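PDB 6ICN: methylxanthine N1-demethylase NdmA from Pseudomonas putida, which catalyses the NAD(P)H-dependent N1-demethylation of caffeine to theobromine and formaldehyde, and also demethylates theophylline, paraxanthine and 1-methylxanthine at N1. Local coordinates for residues Pro37-Thr42 and Gly139-Arg144; Glu29-Phe34 and Ser246-Ile251; His33-Val38 and Thr152-Phe157. One frame throughout, in Å; residues are numbered along the deposited sequence.

Contact 1: Pro37-Thr42 and Gly139-Arg144; sequences PVCTVT and GLIWIR
P37 packs over one face of the indole of W142. Its CB sits over the six-membered ring, 4.0 Å from the centroid, in a CH-pi contact. P37 CD also presses on the ring, 3.5 Å from W142 CZ3. The two residues are an antiparallel, non-hydrogen-bonded pair where strands 35-40 and 140-144 join the Rieske-domain sheet, 35-40 being an outermost strand within the chain. CG of W142 stands beside its backbone N (chi1 -55°), which brings the indole back over the proline. L140 CD1 lies near P37 CB, and its CD2 near T40 CG2. Beyond this layer lie F281, V269 and F267 of the C-terminal domain. A serine in place of W142 would probably leave P37 without its aromatic cover, open a gap toward F267 and leave R137 O without its indole donor.

The other face carries I141 and C39. I141 CB meets C39 SG, and V41 CG2 touches I141 CD1. I143 CD1 reaches V38 CG2 at 3.7 Å. V38 and C39 together stand opposite I141, so strand 35-40 has a beta bulge here. V38 N gives its hydrogen to I141 O (2.8 Å), and I141 N bonds C39 O.

At the polar end the strand turns into helix 41-47. T40 is the N-cap, its OG1 bonded to E43 N. V41 N bonds G139 O at 2.9 Å and approaches from above the carbonyl plane, 40° out of it. The backbone of G139 has positive phi (88°), where a side chain would jam against the preceding carbonyl. Water 1 donates to G139 O at 2.8 Å and accepts from T42 N at 3.2 Å.

Contact 2: Glu29-Phe34 and Ser246-Ile251; sequences EYLRHF and SMPFAI
L31 reaches across to P248 and F249 from a short helical turn. In that turn R32 N bonds E29 O, and F34 N bonds L31 O. One residue earlier in the same turn, Y30 takes L31 CD2 over a face of its ring, so the leucine is backed by its own neighbour. CG of L31 stands beside the backbone N (chi1 -65°), and both methyls are carried to the far segment. CD2 lies 4.0 Å from P248 CG and 3.9 Å from F249 CZ. CD1 meets the edge of the F249 ring, in its plane, at 4.0 Å from CZ. The two side chains cross at about a right angle.

Three residues on, F34 makes the closer contact. P248 CD stands over the centre of its ring, 3.5 Å from the centroid and 13° off the normal. This is a CH-pi contact, the phenylalanine and the proline coming from opposite directions. M247 O also approaches the ring, 3.5 Å from F34 CE1. The peptide bond between M247 and P248 is cis. P248 CG in turn lies above the rim of the F249 ring, so the proline is layered between two aromatic rings.

Segment 246-251 holds the turn of a beta hairpin between strands 239-246 and 250-257 in the C-terminal domain. A250 N bonds S246 O across the turn. Helix 330-348 packs against both segments: L339 touches Y30, W338 touches M247, and Y335 touches F249 and bonds P248 O through its hydroxyl. Helix 179-186 meets F249 at A179 and E180, while A250 rests on V269 of strand 263-274.

Contact 3: His33-Val38 and Thr152-Phe157; sequences HFWHPV and TEIPYF
T152 OG1 donates to H33 O at 2.7 Å, and this is the tight end of the contact. The hydroxyl lies in the carbonyl plane, with a C=O...donor angle of 157°. It stands between the backbone N and carbonyl carbon of T152 (chi1 59°), and R144 NH1 is a second partner for it. The methyl CG2 of T152 touches the F34 ring, 3.8 Å from CD1.

W35 is the other close-packed group. I154 CG1 lies over one face of the indole, 3.6 Å from CD2 and offset toward the rim. Water 2 firmly bridges the two backbones, accepting from W35 N (2.9 Å) and donating to E153 O (2.8 Å). The chain at W35 leads into the first strand of the Rieske-domain sheet. T152 and I154 belong to the loop that leaves strand 140-144 and runs to strand 166-175 of the C-terminal domain. W35 and I154 both also touch residues of strand 131-137, and the loop packs back against the sheet.

The links slacken around the indole nitrogen. W35 NE1 makes only a weak bond to T152 O, 3.4 Å long and bent to 139° at the hydrogen. Water 3 donates to the same oxygen at 2.9 Å and accepts weakly from NE1. CB of E153 is directed away from 33-38, and the residue is exposed.

In the fold
From the N terminus the chain enters the helical turn 29-34, then strand 35-40. Segment 33-38 takes in the end of 29-34 and the start of 37-42, so all three contacts begin within a few residues. Contact 1 closes first, when strand 140-144 returns after most of the Rieske domain. Contact 3 closes soon after, at 152-157. Contact 2 closes last, at 246-251, and contact 1 is nested within its loop. A backbone bond of I143 N to H36 O joins contacts 1 and 3, and S246 OG bonds Y156 N between contacts 2 and 3. Contact 1 pairs the outermost strand 35-40 with 140-144 in the Rieske-domain sheet, contact 3 lays the interdomain loop against it, and contact 2 ties the N-terminal turn to the C-terminal domain.

Contact 1: Pro37-Thr42 and Gly139-Arg144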
# COMPACT_ATOMS: atom_id res chain seq x y z
N PRO A 37 7.76 31.10 13.06
CA PRO A 37 6.55 30.34 13.40
C PRO A 37 6.87 28.86 13.37
O PRO A 37 7.63 28.40 12.51
CB PRO A 37 5.57 30.72 12.28
CG PRO A 37 6.49 30.92 11.07
CD PRO A 37 7.80 31.48 11.63
N VAL A 38 6.29 28.11 14.29
CA VAL A 38 6.54 26.68 14.33
C VAL A 38 5.28 25.85 14.16
O VAL A 38 5.38 24.69 13.74
CB VAL A 38 7.28 26.26 15.61
CG1 VAL A 38 8.68 26.92 15.63
CG2 VAL A 38 6.47 26.62 16.89
N CYS A 39 4.12 26.41 14.44
CA CYS A 39 2.86 25.69 14.29
C CYS A 39 1.73 26.70 14.38
O CYS A 39 1.94 27.84 14.82
CB CYS A 39 2.71 24.61 15.37
SG CYS A 39 2.57 25.23 17.09
N THR A 40 0.56 26.29 13.92
CA THR A 40 -0.64 27.06 14.22
C THR A 40 -1.14 26.71 15.62
O THR A 40 -0.82 25.65 16.17
CB THR A 40 -1.77 26.79 13.22
OG1 THR A 40 -2.20 25.43 13.35
CG2 THR A 40 -1.29 27.04 11.78
N VAL A 41 -1.91 27.64 16.20
CA VAL A 41 -2.58 27.35 17.46
C VAL A 41 -3.47 26.12 17.31
O VAL A 41 -3.49 25.23 18.17
CB VAL A 41 -3.37 28.58 17.96
CG1 VAL A 41 -4.23 28.21 19.19
CG2 VAL A 41 -2.40 29.70 18.32
N THR A 42 -4.16 26.02 16.16
CA THR A 42 -4.97 24.85 15.85
C THR A 42 -4.16 23.56 15.93
O THR A 42 -4.60 22.57 16.55
CB THR A 42 -5.61 25.04 14.48
OG1 THR A 42 -6.60 26.08 14.59
CG2 THR A 42 -6.30 23.74 14.02
N GLY A 139 -2.62 33.77 15.51
CA GLY A 139 -3.04 32.39 15.38
C GLY A 139 -1.91 31.42 15.11
O GLY A 139 -2.16 30.23 14.86
N LEU A 140 -0.67 31.89 15.11
CA LEU A 140 0.50 31.04 15.03
C LEU A 140 1.28 31.10 16.34
O LEU A 140 1.17 32.07 17.11
CB LEU A 140 1.42 31.47 13.87
CG LEU A 140 0.79 31.67 12.48
CD1 LEU A 140 1.84 32.08 11.43
CD2 LEU A 140 0.02 30.45 12.02
N ILE A 141 2.10 30.09 16.56
CA ILE A 141 3.02 30.03 17.69
C ILE A 141 4.41 30.32 17.16
O ILE A 141 4.87 29.66 16.21
CB ILE A 141 2.98 28.65 18.38
CG1 ILE A 141 1.58 28.34 18.89
CG2 ILE A 141 4.03 28.59 19.49
CD1 ILE A 141 1.09 29.32 19.90
N TRP A 142 5.09 31.31 17.78
CA TRP A 142 6.39 31.79 17.33
C TRP A 142 7.46 31.50 18.38
O TRP A 142 7.20 31.64 19.58
CB TRP A 142 6.35 33.30 17.09
CG TRP A 142 5.31 33.76 16.14
CD1 TRP A 142 3.97 33.93 16.40
CD2 TRP A 142 5.51 34.13 14.77
NE1 TRP A 142 3.33 34.38 15.26
CE2 TRP A 142 4.25 34.49 14.25
CE3 TRP A 142 6.63 34.14 13.92
CZ2 TRP A 142 4.08 34.92 12.93
CZ3 TRP A 142 6.46 34.56 12.62
CH2 TRP A 142 5.20 34.94 12.13
N ILE A 143 8.65 31.11 17.94
CA ILE A 143 9.76 30.81 18.83
C ILE A 143 11.00 31.58 18.39
O ILE A 143 11.32 31.65 17.20
CB ILE A 143 10.07 29.30 18.89
CG1 ILE A 143 8.92 28.56 19.57
CG2 ILE A 143 11.38 29.03 19.65
CD1 ILE A 143 9.10 27.03 19.53
N ARG A 144 11.71 32.18 19.36
CA ARG A 144 13.03 32.76 19.11
C ARG A 144 14.06 31.98 19.91
O ARG A 144 14.03 31.97 21.15
CB ARG A 144 13.09 34.24 19.49
CG ARG A 144 14.49 34.85 19.26
CD ARG A 144 14.47 36.36 19.47
NE ARG A 144 14.04 36.72 20.83
CZ ARG A 144 13.79 37.96 21.23
NH1 ARG A 144 13.93 38.97 20.38
NH2 ARG A 144 13.42 38.20 22.48
O HOH W 1 -4.56 28.75 14.57

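Contact 2: Glu29-Phe34 and Ser246-Ile251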
# COMPACT_ATOMS: atom_id res chain seq x y z
N GLU A 29 23.68 30.27 11.94
CA GLU A 29 23.56 30.66 13.33
C GLU A 29 22.78 31.95 13.48
O GLU A 29 21.96 32.09 14.40
CB GLU A 29 24.96 30.78 13.94
CG GLU A 29 25.01 31.35 15.33
CD GLU A 29 24.65 30.34 16.41
OE1 GLU A 29 24.52 29.13 16.10
OE2 GLU A 29 24.51 30.77 17.58
N TYR A 30 22.98 32.90 12.56
CA TYR A 30 22.34 34.20 12.71
C TYR A 30 20.82 34.09 12.67
O TYR A 30 20.13 34.91 13.29
CB TYR A 30 22.87 35.17 11.63
CG TYR A 30 22.19 35.09 10.27
CD1 TYR A 30 22.50 34.06 9.37
CD2 TYR A 30 21.28 36.05 9.87
CE1 TYR A 30 21.88 33.99 8.13
CE2 TYR A 30 20.66 36.00 8.63
CZ TYR A 30 20.96 34.96 7.77
OH TYR A 30 20.35 34.90 6.54
N LEU A 31 20.28 33.08 11.99
CA LEU A 31 18.82 32.93 11.93
C LEU A 31 18.20 32.61 13.29
O LEU A 31 17.01 32.85 13.47
CB LEU A 31 18.45 31.83 10.92
CG LEU A 31 18.82 32.19 9.47
CD1 LEU A 31 18.54 30.99 8.54
CD2 LEU A 31 18.03 33.39 9.02
N ARG A 32 18.98 32.08 14.24
CA ARG A 32 18.45 31.77 15.57
C ARG A 32 17.99 33.02 16.31
O ARG A 32 17.20 32.91 17.25
CB ARG A 32 19.50 31.03 16.41
CG ARG A 32 19.95 29.69 15.82
CD ARG A 32 21.11 29.05 16.60
NE ARG A 32 20.79 28.86 18.01
CZ ARG A 32 20.28 27.73 18.51
NH1 ARG A 32 20.04 26.71 17.70
NH2 ARG A 32 20.01 27.64 19.81
N HIS A 33 18.43 34.20 15.89
CA HIS A 33 18.07 35.43 16.58
C HIS A 33 16.72 35.98 16.18
O HIS A 33 16.25 36.94 16.82
CB HIS A 33 19.17 36.49 16.33
CG HIS A 33 20.45 36.15 17.03
ND1 HIS A 33 20.76 36.65 18.27
CD2 HIS A 33 21.45 35.31 16.69
CE1 HIS A 33 21.92 36.15 18.66
NE2 HIS A 33 22.36 35.34 17.72
N PHE A 34 16.06 35.43 15.16
CA PHE A 34 14.75 35.89 14.73
C PHE A 34 13.64 35.02 15.32
O PHE A 34 13.87 33.89 15.75
CB PHE A 34 14.64 35.86 13.21
CG PHE A 34 15.54 36.85 12.52
CD1 PHE A 34 15.19 38.19 12.47
CD2 PHE A 34 16.71 36.42 11.91
CE1 PHE A 34 16.02 39.12 11.83
CE2 PHE A 34 17.54 37.34 11.27
CZ PHE A 34 17.18 38.68 11.23
N SER A 246 8.92 41.46 6.61
CA SER A 246 9.69 41.40 7.85
C SER A 246 10.84 40.41 7.70
O SER A 246 10.61 39.21 7.54
CB SER A 246 8.79 41.01 9.02
OG SER A 246 7.79 41.99 9.24
N MET A 247 12.08 40.90 7.74
CA MET A 247 13.23 40.02 7.49
C MET A 247 13.36 39.02 8.61
O MET A 247 13.17 39.37 9.77
CB MET A 247 14.52 40.83 7.33
CG MET A 247 14.49 41.72 6.09
SD MET A 247 14.60 40.73 4.57
CE MET A 247 16.29 40.22 4.65
N PRO A 248 13.74 37.77 8.28
CA PRO A 248 14.15 37.27 6.96
C PRO A 248 13.10 36.56 6.11
O PRO A 248 13.32 36.45 4.92
CB PRO A 248 15.24 36.27 7.30
CG PRO A 248 14.84 35.73 8.65
CD PRO A 248 14.12 36.85 9.37
N PHE A 249 12.01 36.04 6.69
CA PHE A 249 11.20 35.09 5.93
C PHE A 249 9.72 35.40 5.85
O PHE A 249 8.96 34.60 5.28
CB PHE A 249 11.37 33.67 6.51
CG PHE A 249 12.78 33.16 6.46
CD1 PHE A 249 13.56 33.30 5.31
CD2 PHE A 249 13.32 32.52 7.56
CE1 PHE A 249 14.88 32.83 5.29
CE2 PHE A 249 14.63 32.04 7.55
CZ PHE A 249 15.41 32.21 6.40
N ALA A 250 9.26 36.51 6.40
CA ALA A 250 7.83 36.81 6.42
C ALA A 250 7.48 37.83 5.35
O ALA A 250 8.19 38.83 5.20
CB ALA A 250 7.40 37.32 7.79
N ILE A 251 6.39 37.59 4.62
CA ILE A 251 5.93 38.51 3.58
C ILE A 251 4.48 38.89 3.84
O ILE A 251 3.60 38.02 3.91
CB ILE A 251 6.07 37.90 2.18
CG1 ILE A 251 7.54 37.59 1.89
CG2 ILE A 251 5.47 38.83 1.12
CD1 ILE A 251 7.69 36.56 0.79

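Contact 3: His33-Val38 and Thr152-Phe157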
# COMPACT_ATOMS: atom_id res chain seq x y z
N HIS A 33 18.43 34.20 15.89
CA HIS A 33 18.07 35.43 16.58
C HIS A 33 16.72 35.98 16.18
O HIS A 33 16.25 36.94 16.82
CB HIS A 33 19.17 36.49 16.33
CG HIS A 33 20.45 36.15 17.03
ND1 HIS A 33 20.76 36.65 18.27
CD2 HIS A 33 21.45 35.31 16.69
CE1 HIS A 33 21.92 36.15 18.66
NE2 HIS A 33 22.36 35.34 17.72
N PHE A 34 16.06 35.43 15.16
CA PHE A 34 14.75 35.89 14.73
C PHE A 34 13.64 35.02 15.32
O PHE A 34 13.87 33.89 15.75
CB PHE A 34 14.64 35.86 13.21
CG PHE A 34 15.54 36.85 12.52
CD1 PHE A 34 15.19 38.19 12.47
CD2 PHE A 34 16.71 36.42 11.91
CE1 PHE A 34 16.02 39.12 11.83
CE2 PHE A 34 17.54 37.34 11.27
CZ PHE A 34 17.18 38.68 11.23
N TRP A 35 12.45 35.60 15.36
CA TRP A 35 11.23 34.83 15.64
C TRP A 35 10.81 34.05 14.40
O TRP A 35 10.69 34.62 13.31
CB TRP A 35 10.10 35.77 16.06
CG TRP A 35 10.33 36.48 17.37
CD1 TRP A 35 11.03 37.65 17.57
CD2 TRP A 35 9.87 36.07 18.67
NE1 TRP A 35 11.02 37.98 18.91
CE2 TRP A 35 10.32 37.03 19.60
CE3 TRP A 35 9.12 34.98 19.13
CZ2 TRP A 35 10.03 36.94 20.96
CZ3 TRP A 35 8.84 34.89 20.48
CH2 TRP A 35 9.28 35.88 21.38
N HIS A 36 10.53 32.76 14.59
CA HIS A 36 10.02 31.94 13.50
C HIS A 36 8.74 31.24 13.95
O HIS A 36 8.66 30.78 15.09
CB HIS A 36 11.04 30.87 13.09
CG HIS A 36 12.37 31.42 12.66
ND1 HIS A 36 12.57 32.01 11.43
CD2 HIS A 36 13.56 31.46 13.30
CE1 HIS A 36 13.83 32.40 11.33
NE2 HIS A 36 14.46 32.08 12.45
N PRO A 37 7.76 31.10 13.06
CA PRO A 37 6.55 30.34 13.40
C PRO A 37 6.87 28.86 13.37
O PRO A 37 7.63 28.40 12.51
CB PRO A 37 5.57 30.72 12.28
CG PRO A 37 6.49 30.92 11.07
CD PRO A 37 7.80 31.48 11.63
N VAL A 38 6.29 28.11 14.29
CA VAL A 38 6.54 26.68 14.33
C VAL A 38 5.28 25.85 14.16
O VAL A 38 5.38 24.69 13.74
CB VAL A 38 7.28 26.26 15.61
CG1 VAL A 38 8.68 26.92 15.63
CG2 VAL A 38 6.47 26.62 16.89
N THR A 152 14.99 41.80 17.83
CA THR A 152 14.10 41.30 16.79
C THR A 152 12.69 41.17 17.35
O THR A 152 12.51 40.98 18.56
CB THR A 152 14.58 39.95 16.26
OG1 THR A 152 14.63 39.02 17.34
CG2 THR A 152 15.98 40.10 15.64
N GLU A 153 11.69 41.27 16.47
CA GLU A 153 10.31 41.18 16.88
C GLU A 153 9.55 40.25 15.93
O GLU A 153 10.03 39.92 14.85
CB GLU A 153 9.62 42.54 16.90
CG GLU A 153 10.06 43.38 18.08
CD GLU A 153 9.25 44.65 18.23
OE1 GLU A 153 9.09 45.10 19.39
OE2 GLU A 153 8.79 45.19 17.20
N ILE A 154 8.37 39.85 16.38
CA ILE A 154 7.53 39.00 15.53
C ILE A 154 7.11 39.77 14.29
O ILE A 154 6.75 40.96 14.38
CB ILE A 154 6.30 38.49 16.32
CG1 ILE A 154 6.78 37.51 17.39
CG2 ILE A 154 5.26 37.87 15.39
CD1 ILE A 154 5.73 37.12 18.43
N PRO A 155 7.15 39.15 13.10
CA PRO A 155 6.77 39.82 11.85
C PRO A 155 5.43 40.53 11.85
O PRO A 155 4.51 40.19 12.62
CB PRO A 155 6.75 38.65 10.85
CG PRO A 155 7.84 37.76 11.35
CD PRO A 155 7.77 37.83 12.85
N TYR A 156 5.30 41.51 10.96
CA TYR A 156 4.12 42.35 10.84
C TYR A 156 3.10 41.72 9.89
O TYR A 156 3.43 41.38 8.74
CB TYR A 156 4.54 43.73 10.35
CG TYR A 156 3.44 44.64 9.86
CD1 TYR A 156 2.56 45.25 10.75
CD2 TYR A 156 3.30 44.92 8.50
CE1 TYR A 156 1.56 46.10 10.29
CE2 TYR A 156 2.31 45.79 8.03
CZ TYR A 156 1.44 46.37 8.94
OH TYR A 156 0.45 47.22 8.47
N PHE A 157 1.87 41.59 10.36
CA PHE A 157 0.70 41.20 9.57
C PHE A 157 -0.28 42.37 9.58
O PHE A 157 -0.81 42.72 10.64
CB PHE A 157 0.08 39.93 10.18
CG PHE A 157 -1.17 39.43 9.50
CD1 PHE A 157 -1.38 39.61 8.14
CD2 PHE A 157 -2.12 38.73 10.23
CE1 PHE A 157 -2.54 39.12 7.50
CE2 PHE A 157 -3.27 38.22 9.61
CZ PHE A 157 -3.49 38.42 8.25
O HOH W 2 12.10 38.16 14.13
O HOH W 3 10.56 40.58 20.68